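Local coordinates for endoglucanase family 5 (Clostridium acetobutylicum ATCC 824, PDB 6PZ7), which probably hydrolyses internal beta-1,4 linkages of cellulose and related plant polysaccharides, as a broad-specificity endoglucanase of glycoside hydrolase family 5, at residues Glu120-Trp125 with Val175-Ser180; Gln10-Asp15 with His93-Leu98; Glu146-Ile149 with Glu154-Asn157. All blocks are in the same frame, centred on the assembly; numbering follows the deposited sequence. Where two conformers were deposited one is given.

From the N terminus, the first loop to close is that of contact 2, where helix 9-16, running just ahead of the first barrel strand, meets the start of the third strand, 95-99. Only after this does contact 1 open, on helix 111-132, and it closes on helix 161-180, joining the helices that follow the third and fourth strands. Contact 3 is nested within that span, as a short closure in the loop between strand 139-142 and helix 161-180. No two contacts cross. Contacts 1 and 2 touch where Trp-125 CH2 packs 4.0 Å from Leu-98 O, whereas contacts 2 and 3 lie on opposite sides of the chain's centre.

Contact 1: residues Glu120-Trp125 with Val175-Ser180; sequences ELTKVW and VNTIRS
Trp-125 meets Thr-177 with its CB and Ile-178 with its six-membered ring, and its side chain can be followed outward from the backbone. Trp-125 CB rests 4.0 Å from Thr-177 CG2. At the fused edge, Trp-125 CD2 comes within 4.1 Å of Ile-178 CD1. Next, Trp-125 CE3 has Ile-178 CG1 at 3.8 Å, and Ile-178 CD1 also covers the neighbouring Trp-125 CZ3. The methyl Ile-178 CD1 therefore lies over a face of the indole, 4.1 Å from the centroid of the six-membered ring of Trp-125 and 16° off its normal, a CH-pi contact made by two side chains that lie alongside each other and point the same way. At the tip, Trp-125 CH2 packs against Leu-98 O of strand 95-99. On the pyrrole side NE1 is taken by the carbonyl oxygen of Thr-143, just past strand 139-142, which helps to fix the rotation of the ring while Phe-141 meets it from the barrel wall.

These are the neighbouring outer helices 111-132 and 161-180 of a (beta/alpha)8 barrel, following its third and fourth strands. The short segments run at 33° with their axes 9.0 Å apart at closest approach. Where the backbones come nearest stand two threonines, Thr-122 and Thr-177, whose CA atoms are 6.0 Å apart. Thr-177 has its CG2 anti to the backbone N (chi1 -61° for OG1), which sends the methyl across to Thr-122 O at 3.4 Å and on to the main chain of Trp-125. Both hydroxyls turn back instead to their own helices, Thr-122 OG1 to Thr-118 O and Thr-177 OG1 to Thr-173 O.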
loop_
_atom_site.group_PDB
_atom_site.type_symbol
_atom_site.label_atom_id
_atom_site.label_comp_id
_atom_site.label_asym_id
_atom_site.label_seq_id
_atom_site.Cartn_x
_atom_site.Cartn_y
_atom_site.Cartn_z
ATOM N N GLU A 120 -19.793 -5.012 -8.049
ATOM C CA GLU A 120 -19.670 -4.470 -6.699
ATOM C C GLU A 120 -18.543 -3.438 -6.633
ATOM O O GLU A 120 -18.674 -2.406 -5.967
ATOM C CB GLU A 120 -19.486 -5.597 -5.672
ATOM C CG GLU A 120 -19.547 -5.024 -4.285
ATOM C CD GLU A 120 -19.624 -6.050 -3.152
ATOM O OE1 GLU A 120 -19.765 -7.259 -3.417
ATOM O OE2 GLU A 120 -19.530 -5.572 -1.972
ATOM N N LEU A 121 -17.425 -3.679 -7.314
ATOM C CA LEU A 121 -16.330 -2.725 -7.324
ATOM C C LEU A 121 -16.776 -1.409 -7.899
ATOM O O LEU A 121 -16.384 -0.352 -7.396
ATOM C CB LEU A 121 -15.212 -3.275 -8.196
ATOM C CG LEU A 121 -14.113 -4.060 -7.527
ATOM C CD1 LEU A 121 -13.184 -4.655 -8.597
ATOM C CD2 LEU A 121 -13.325 -3.184 -6.512
ATOM N N THR A 122 -17.590 -1.432 -8.945
ATOM C CA THR A 122 -18.112 -0.200 -9.518
ATOM C C THR A 122 -18.920 0.564 -8.476
ATOM O O THR A 122 -18.735 1.776 -8.298
ATOM C CB THR A 122 -18.977 -0.504 -10.752
ATOM O OG1 THR A 122 -18.220 -1.229 -11.722
ATOM C CG2 THR A 122 -19.476 0.754 -11.381
ATOM N N LYS A 123 -19.837 -0.122 -7.791
ATOM C CA LYS A 123 -20.680 0.563 -6.814
ATOM C C LYS A 123 -19.866 1.098 -5.645
ATOM O O LYS A 123 -20.091 2.212 -5.158
ATOM C CB LYS A 123 -21.764 -0.390 -6.283
ATOM C CG LYS A 123 -23.072 -0.376 -7.048
ATOM C CD LYS A 123 -22.963 -0.993 -8.463
ATOM C CE LYS A 123 -24.359 -1.105 -9.141
ATOM N NZ LYS A 123 -24.226 -1.669 -10.488
ATOM N N VAL A 124 -18.928 0.297 -5.155
ATOM C CA VAL A 124 -18.139 0.668 -3.974
ATOM C C VAL A 124 -17.147 1.789 -4.298
ATOM O O VAL A 124 -17.131 2.811 -3.613
ATOM C CB VAL A 124 -17.458 -0.573 -3.360
ATOM C CG1 VAL A 124 -16.459 -0.189 -2.301
ATOM C CG2 VAL A 124 -18.503 -1.518 -2.797
ATOM N N TRP A 125 -16.330 1.635 -5.346
ATOM C CA TRP A 125 -15.439 2.732 -5.729
ATOM C C TRP A 125 -16.214 3.975 -6.145
ATOM O O TRP A 125 -15.738 5.100 -5.946
ATOM C CB TRP A 125 -14.410 2.339 -6.800
ATOM C CG TRP A 125 -13.076 1.973 -6.227
ATOM C CD1 TRP A 125 -12.477 0.761 -6.190
ATOM C CD2 TRP A 125 -12.216 2.857 -5.505
ATOM N NE1 TRP A 125 -11.285 0.821 -5.538
ATOM C CE2 TRP A 125 -11.112 2.104 -5.078
ATOM C CE3 TRP A 125 -12.275 4.224 -5.163
ATOM C CZ2 TRP A 125 -10.086 2.668 -4.315
ATOM C CZ3 TRP A 125 -11.242 4.771 -4.445
ATOM C CH2 TRP A 125 -10.165 3.995 -4.016
ATOM N N VAL A 175 -10.413 2.268 -12.069
ATOM C CA VAL A 175 -9.940 3.527 -12.648
ATOM C C VAL A 175 -11.068 4.236 -13.383
ATOM O O VAL A 175 -11.274 5.447 -13.225
ATOM C CB VAL A 175 -8.721 3.306 -13.567
ATOM C CG1 VAL A 175 -8.453 4.534 -14.409
ATOM C CG2 VAL A 175 -7.483 2.935 -12.732
ATOM N N ASN A 176 -11.817 3.506 -14.225
ATOM C CA ASN A 176 -12.894 4.153 -14.966
ATOM C C ASN A 176 -13.958 4.715 -14.018
ATOM O O ASN A 176 -14.500 5.805 -14.236
ATOM C CB ASN A 176 -13.541 3.173 -15.943
ATOM C CG ASN A 176 -12.725 2.960 -17.216
ATOM O OD1 ASN A 176 -11.886 3.762 -17.568
ATOM N ND2 ASN A 176 -13.009 1.868 -17.908
ATOM N N THR A 177 -14.296 3.961 -12.978
ATOM C CA THR A 177 -15.295 4.417 -12.008
ATOM C C THR A 177 -14.824 5.675 -11.292
ATOM O O THR A 177 -15.576 6.640 -11.144
ATOM C CB THR A 177 -15.586 3.315 -11.003
ATOM O OG1 THR A 177 -16.121 2.165 -11.670
ATOM C CG2 THR A 177 -16.553 3.733 -9.926
ATOM N N ILE A 178 -13.571 5.688 -10.840
ATOM C CA ILE A 178 -13.010 6.879 -10.212
ATOM C C ILE A 178 -13.125 8.059 -11.158
ATOM O O ILE A 178 -13.601 9.152 -10.789
ATOM C CB ILE A 178 -11.550 6.607 -9.796
ATOM C CG1 ILE A 178 -11.499 5.640 -8.604
ATOM C CG2 ILE A 178 -10.840 7.926 -9.503
ATOM C CD1 ILE A 178 -10.185 4.934 -8.428
ATOM N N ARG A 179 -12.601 7.911 -12.365
ATOM C CA ARG A 179 -12.544 9.054 -13.278
ATOM C C ARG A 179 -13.938 9.559 -13.646
ATOM O O ARG A 179 -14.122 10.769 -13.831
ATOM C CB ARG A 179 -11.752 8.678 -14.523
ATOM C CG ARG A 179 -10.279 8.313 -14.252
ATOM C CD ARG A 179 -9.321 9.361 -14.740
ATOM N NE ARG A 179 -7.936 8.984 -14.548
ATOM C CZ ARG A 179 -7.178 9.329 -13.500
ATOM N NH1 ARG A 179 -7.683 10.067 -12.518
ATOM N NH2 ARG A 179 -5.926 8.916 -13.409
ATOM N N SER A 180 -14.924 8.662 -13.700
ATOM C CA SER A 180 -16.283 9.010 -14.091
ATOM C C SER A 180 -16.938 9.960 -13.111
ATOM O O SER A 180 -17.914 10.635 -13.468
ATOM C CB SER A 180 -17.128 7.740 -14.198
ATOM O OG SER A 180 -17.520 7.266 -12.918
#

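Contact 2: residues Gln10-Asp15 with His93-Leu98; sequences QQIVND and HMYAIL
Two torsions bring Asp-15 and Tyr-95 together. In Asp-15, CG swings opposite the backbone N (chi1 -158°), carrying the carboxylate off helix 9-16; in Tyr-95, CG is anti to the carbonyl carbon (chi1 -73°), which lets the phenol reach from the first residue of strand 95-99 toward the helix. The two side chains cross at about a right angle, with carboxylate and ring planes 87° apart. Tyr-95 OH donates to the anti lone pair of Asp-15 OD2, 2.6 Å away, the one turned from the other carboxylate oxygen. OD2 lies in the plane of the ring at its edge, and Tyr-95 CE1 comes within 3.3 Å of Asp-15 OD2.

Ile-12, one helical turn earlier, adds the apolar part. Ile-12 CD1 approaches Tyr-95 OH at 3.7 Å, while Ile-12 CG2 stands 4.2 Å from Tyr-95 CE2. Thr-55 and Ile-140 of the adjoining strands also touch the tyrosine, and Ile-12 packs on Ile-140 and Phe-189. The helix thus lies across the end of the barrel where the parallel strands begin, as a lid on its N-terminal mouth.

An aspartate would normally be ionised here, and so close a phenol donor would favour that form. Since Asp-15 lies close to the C-terminal end of its helix, where negative charge is disfavoured, the tyrosine hydroxyl probably offsets part of that cost.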
loop_
_atom_site.group_PDB
_atom_site.type_symbol
_atom_site.label_atom_id
_atom_site.label_comp_id
_atom_site.label_asym_id
_atom_site.label_seq_id
_atom_site.Cartn_x
_atom_site.Cartn_y
_atom_site.Cartn_z
ATOM N N GLN A 10 5.847 10.447 -12.298
ATOM C CA GLN A 10 7.157 10.246 -11.680
ATOM C C GLN A 10 7.485 11.397 -10.736
ATOM O O GLN A 10 8.075 11.200 -9.667
ATOM C CB GLN A 10 8.251 10.061 -12.740
ATOM C CG GLN A 10 9.642 9.769 -12.157
ATOM C CD GLN A 10 9.710 8.450 -11.385
ATOM O OE1 GLN A 10 9.360 7.388 -11.930
ATOM N NE2 GLN A 10 10.171 8.501 -10.146
ATOM N N GLN A 11 7.103 12.624 -11.107
ATOM C CA GLN A 11 7.284 13.760 -10.200
ATOM C C GLN A 11 6.492 13.575 -8.907
ATOM O O GLN A 11 6.991 13.867 -7.805
ATOM C CB GLN A 11 6.891 15.058 -10.900
ATOM C CG GLN A 11 7.938 15.491 -11.932
ATOM C CD GLN A 11 7.463 16.708 -12.714
ATOM O OE1 GLN A 11 6.276 16.821 -13.086
ATOM N NE2 GLN A 11 8.357 17.605 -13.014
ATOM N N ILE A 12 5.278 13.025 -9.012
ATOM C CA ILE A 12 4.478 12.724 -7.825
ATOM C C ILE A 12 5.197 11.700 -6.959
ATOM O O ILE A 12 5.312 11.859 -5.735
ATOM C CB ILE A 12 3.067 12.232 -8.227
ATOM C CG1 ILE A 12 2.223 13.359 -8.816
ATOM C CG2 ILE A 12 2.331 11.600 -7.049
ATOM C CD1 ILE A 12 1.720 14.398 -7.820
ATOM N N VAL A 13 5.641 10.590 -7.563
ATOM C CA VAL A 13 6.327 9.551 -6.794
ATOM C C VAL A 13 7.547 10.123 -6.077
ATOM O O VAL A 13 7.786 9.844 -4.899
ATOM C CB VAL A 13 6.691 8.374 -7.713
ATOM C CG1 VAL A 13 7.623 7.389 -7.046
ATOM C CG2 VAL A 13 5.405 7.637 -8.119
ATOM N N ASN A 14 8.332 10.956 -6.761
ATOM C CA ASN A 14 9.495 11.537 -6.110
ATOM C C ASN A 14 9.074 12.440 -4.964
ATOM O O ASN A 14 9.704 12.446 -3.900
ATOM C CB ASN A 14 10.301 12.323 -7.145
ATOM C CG ASN A 14 10.987 11.433 -8.150
ATOM O OD1 ASN A 14 11.111 10.233 -7.940
ATOM N ND2 ASN A 14 11.420 12.019 -9.254
ATOM N N ASP A 15 8.021 13.221 -5.149
ATOM C CA ASP A 15 7.565 14.148 -4.125
ATOM C C ASP A 15 7.045 13.407 -2.890
ATOM O O ASP A 15 7.150 13.901 -1.764
ATOM C CB ASP A 15 6.489 15.061 -4.721
ATOM C CG ASP A 15 6.311 16.362 -3.965
ATOM O OD1 ASP A 15 7.351 16.954 -3.571
ATOM O OD2 ASP A 15 5.181 16.862 -3.827
ATOM N N HIS A 93 0.015 18.375 5.361
ATOM C CA HIS A 93 0.708 18.620 4.103
ATOM C C HIS A 93 1.559 17.419 3.686
ATOM O O HIS A 93 2.687 17.566 3.210
ATOM C CB HIS A 93 1.485 19.936 4.144
ATOM C CG HIS A 93 0.593 21.126 4.267
ATOM N ND1 HIS A 93 -0.274 21.514 3.273
ATOM C CD2 HIS A 93 0.397 21.979 5.293
ATOM C CE1 HIS A 93 -0.923 22.606 3.664
ATOM N NE2 HIS A 93 -0.553 22.883 4.891
ATOM N N MET A 94 1.033 16.217 3.872
ATOM C CA MET A 94 1.589 14.979 3.357
ATOM C C MET A 94 0.664 14.428 2.274
ATOM O O MET A 94 -0.509 14.806 2.162
ATOM C CB MET A 94 1.744 13.953 4.470
ATOM C CG MET A 94 2.819 14.380 5.476
ATOM S SD MET A 94 3.246 13.116 6.716
ATOM C CE MET A 94 1.746 13.107 7.700
ATOM N N TYR A 95 1.210 13.523 1.469
ATOM C CA TYR A 95 0.399 12.674 0.606
ATOM C C TYR A 95 -0.317 11.635 1.441
ATOM O O TYR A 95 0.249 11.106 2.404
ATOM C CB TYR A 95 1.279 11.957 -0.449
ATOM C CG TYR A 95 1.768 12.885 -1.521
ATOM C CD1 TYR A 95 2.935 13.637 -1.355
ATOM C CD2 TYR A 95 1.073 13.028 -2.708
ATOM C CE1 TYR A 95 3.371 14.506 -2.339
ATOM C CE2 TYR A 95 1.493 13.906 -3.698
ATOM C CZ TYR A 95 2.628 14.662 -3.495
ATOM O OH TYR A 95 3.006 15.531 -4.507
ATOM N N ALA A 96 -1.570 11.342 1.072
ATOM C CA ALA A 96 -2.365 10.280 1.662
ATOM C C ALA A 96 -2.686 9.284 0.555
ATOM O O ALA A 96 -3.129 9.690 -0.529
ATOM C CB ALA A 96 -3.668 10.826 2.256
ATOM N N ILE A 97 -2.488 7.988 0.806
ATOM C CA ILE A 97 -2.921 6.914 -0.096
ATOM C C ILE A 97 -4.122 6.243 0.538
ATOM O O ILE A 97 -4.025 5.733 1.660
ATOM C CB ILE A 97 -1.800 5.882 -0.364
ATOM C CG1 ILE A 97 -0.558 6.505 -0.989
ATOM C CG2 ILE A 97 -2.366 4.752 -1.266
ATOM C CD1 ILE A 97 0.658 5.583 -0.881
ATOM N N LEU A 98 -5.260 6.254 -0.144
ATOM C CA LEU A 98 -6.499 5.644 0.327
ATOM C C LEU A 98 -6.798 4.453 -0.566
ATOM O O LEU A 98 -6.867 4.613 -1.792
ATOM C CB LEU A 98 -7.629 6.673 0.260
ATOM C CG LEU A 98 -9.001 6.167 0.656
ATOM C CD1 LEU A 98 -9.083 5.783 2.104
ATOM C CD2 LEU A 98 -10.080 7.182 0.346
#

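Contact 3: residues Glu146-Ile149 with Glu154-Asn157; sequences EPRI and EEWN. With EDO (1,2-ethanediol), chain C.
Charge comes first, in the pair Arg-148 and Glu-155. Arg-148 NE donates to Glu-155 OE2 over 2.8 Å in a nearly straight salt bridge (161°) that uses the anti lone pair of the oxygen. The guanidinium and carboxylate planes are almost coplanar, but the direct bond is single: NH2 reaches the same OE2 through a water, which accepts from NH2 and donates to the oxygen. Arg-148 CG takes the crowded position between N and C (chi1 70°), and from there the extended chain carries the head group across to Glu-155.

Further hydrogen bonds orient the head group. Arg-148 NH1 donates to Glu-146 O at 2.9 Å, with that oxygen nearly in the guanidinium plane, so NE, NH1 and NH2 each have a partner. Glu-155 OE1 accepts from Gly-151 N, tying the carboxylate to the link between the two segments.

Contacts with the indole of Trp-156 form the third group. The rim atom Trp-156 CH2 lies 3.4 Å from Arg-148 NE, over one face of a guanidinium tilted 29° from the ring, and Arg-148 CD makes a CH-pi contact with the six-membered ring. At the edge of the indole, in its plane, Glu-146 OE1 approaches Trp-156 CH2 at 3.4 Å. The same carboxylate grips a 1,2-ethanediol, probably from the crystallisation liquor, Glu-146 OE1 accepting from the diol O1 and Glu-146 OE2 from O2, each at 2.6 Å.

The Glu-Pro pair just beyond the fourth strand is where family 5 enzymes carry their acid/base, consistent with that role for Glu-146. His-221, ending strand 216-221, bonds Glu-146 OE2 through ND1, and Tyr-195, beyond strand 190-193, bonds Ile-149 N, setting the loop between strand 139-142 and helix 161-180 over the C-terminal mouth of the barrel.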
loop_
_atom_site.group_PDB
_atom_site.type_symbol
_atom_site.label_atom_id
_atom_site.label_comp_id
_atom_site.label_asym_id
_atom_site.label_seq_id
_atom_site.Cartn_x
_atom_site.Cartn_y
_atom_site.Cartn_z
ATOM N N GLU A 146 -3.834 -6.384 -2.253
ATOM C CA GLU A 146 -3.145 -7.591 -2.695
ATOM C C GLU A 146 -4.177 -8.544 -3.294
ATOM O O GLU A 146 -4.509 -9.600 -2.724
ATOM C CB GLU A 146 -2.421 -8.237 -1.525
ATOM C CG GLU A 146 -1.253 -7.369 -1.048
ATOM C CD GLU A 146 -0.449 -7.943 0.065
ATOM O OE1 GLU A 146 -0.802 -9.029 0.592
ATOM O OE2 GLU A 146 0.556 -7.311 0.499
ATOM N N PRO A 147 -4.785 -8.157 -4.409
ATOM C CA PRO A 147 -5.900 -8.953 -4.941
ATOM C C PRO A 147 -5.395 -10.320 -5.367
ATOM O O PRO A 147 -4.391 -10.444 -6.066
ATOM C CB PRO A 147 -6.381 -8.127 -6.144
ATOM C CG PRO A 147 -5.168 -7.324 -6.591
ATOM C CD PRO A 147 -4.466 -6.985 -5.259
ATOM N N ARG A 148 -6.106 -11.364 -4.969
ATOM C CA ARG A 148 -5.597 -12.721 -5.101
ATOM C C ARG A 148 -6.687 -13.712 -4.744
ATOM O O ARG A 148 -7.772 -13.330 -4.286
ATOM C CB ARG A 148 -4.392 -12.910 -4.189
ATOM C CG ARG A 148 -4.739 -12.916 -2.694
ATOM C CD ARG A 148 -3.507 -12.738 -1.824
ATOM N NE ARG A 148 -3.781 -12.918 -0.409
ATOM C CZ ARG A 148 -4.310 -12.004 0.368
ATOM N NH1 ARG A 148 -4.604 -10.804 -0.058
ATOM N NH2 ARG A 148 -4.566 -12.315 1.646
ATOM N N ILE A 149 -6.378 -14.990 -4.950
ATOM C CA ILE A 149 -7.242 -16.106 -4.558
ATOM C C ILE A 149 -6.666 -16.736 -3.296
ATOM O O ILE A 149 -5.655 -17.453 -3.339
ATOM C CB ILE A 149 -7.408 -17.133 -5.688
ATOM C CG1 ILE A 149 -7.954 -16.452 -6.947
ATOM C CG2 ILE A 149 -8.306 -18.292 -5.213
ATOM C CD1 ILE A 149 -9.297 -15.903 -6.827
ATOM N N GLU A 154 -0.960 -20.761 -5.918
ATOM C CA GLU A 154 -0.211 -19.646 -6.480
ATOM C C GLU A 154 -0.412 -18.327 -5.756
ATOM O O GLU A 154 0.074 -17.284 -6.232
ATOM C CB GLU A 154 -0.510 -19.488 -7.977
ATOM C CG GLU A 154 -0.217 -20.716 -8.836
ATOM C CD GLU A 154 -1.346 -21.723 -8.901
ATOM O OE1 GLU A 154 -2.431 -21.563 -8.330
ATOM O OE2 GLU A 154 -1.130 -22.762 -9.600
ATOM N N GLU A 155 -1.099 -18.335 -4.614
ATOM C CA GLU A 155 -1.430 -17.114 -3.895
ATOM C C GLU A 155 -0.233 -16.199 -3.704
ATOM O O GLU A 155 -0.356 -14.976 -3.875
ATOM C CB GLU A 155 -2.076 -17.480 -2.553
ATOM C CG GLU A 155 -2.499 -16.288 -1.731
ATOM C CD GLU A 155 -3.115 -16.622 -0.377
ATOM O OE1 GLU A 155 -3.246 -17.809 -0.037
ATOM O OE2 GLU A 155 -3.499 -15.633 0.342
ATOM N N TRP A 156 0.902 -16.749 -3.294
ATOM C CA TRP A 156 2.102 -15.962 -3.036
ATOM C C TRP A 156 3.181 -16.155 -4.092
ATOM O O TRP A 156 4.347 -15.800 -3.856
ATOM C CB TRP A 156 2.597 -16.241 -1.620
ATOM C CG TRP A 156 1.526 -15.885 -0.591
ATOM C CD1 TRP A 156 0.898 -16.756 0.250
ATOM C CD2 TRP A 156 0.928 -14.600 -0.361
ATOM N NE1 TRP A 156 -0.041 -16.078 1.003
ATOM C CE2 TRP A 156 -0.020 -14.755 0.671
ATOM C CE3 TRP A 156 1.123 -13.321 -0.907
ATOM C CZ2 TRP A 156 -0.783 -13.687 1.147
ATOM C CZ3 TRP A 156 0.374 -12.263 -0.406
ATOM C CH2 TRP A 156 -0.550 -12.443 0.599
ATOM N N ASN A 157 2.821 -16.668 -5.251
ATOM C CA ASN A 157 3.725 -16.921 -6.361
ATOM C C ASN A 157 3.350 -16.141 -7.619
ATOM O O ASN A 157 3.785 -16.505 -8.738
ATOM C CB ASN A 157 3.762 -18.431 -6.672
ATOM C CG ASN A 157 4.373 -19.184 -5.575
ATOM O OD1 ASN A 157 5.454 -18.803 -5.079
ATOM N ND2 ASN A 157 3.744 -20.255 -5.177
HETATM C C1 EDO C . 1.465 -9.956 3.217
HETATM O O1 EDO C . 0.114 -9.503 3.025
HETATM C C2 EDO C . 2.456 -8.831 2.986
HETATM O O2 EDO C . 2.575 -8.548 1.590
HETATM O O HOH W 1 -4.037 -14.887 2.868
#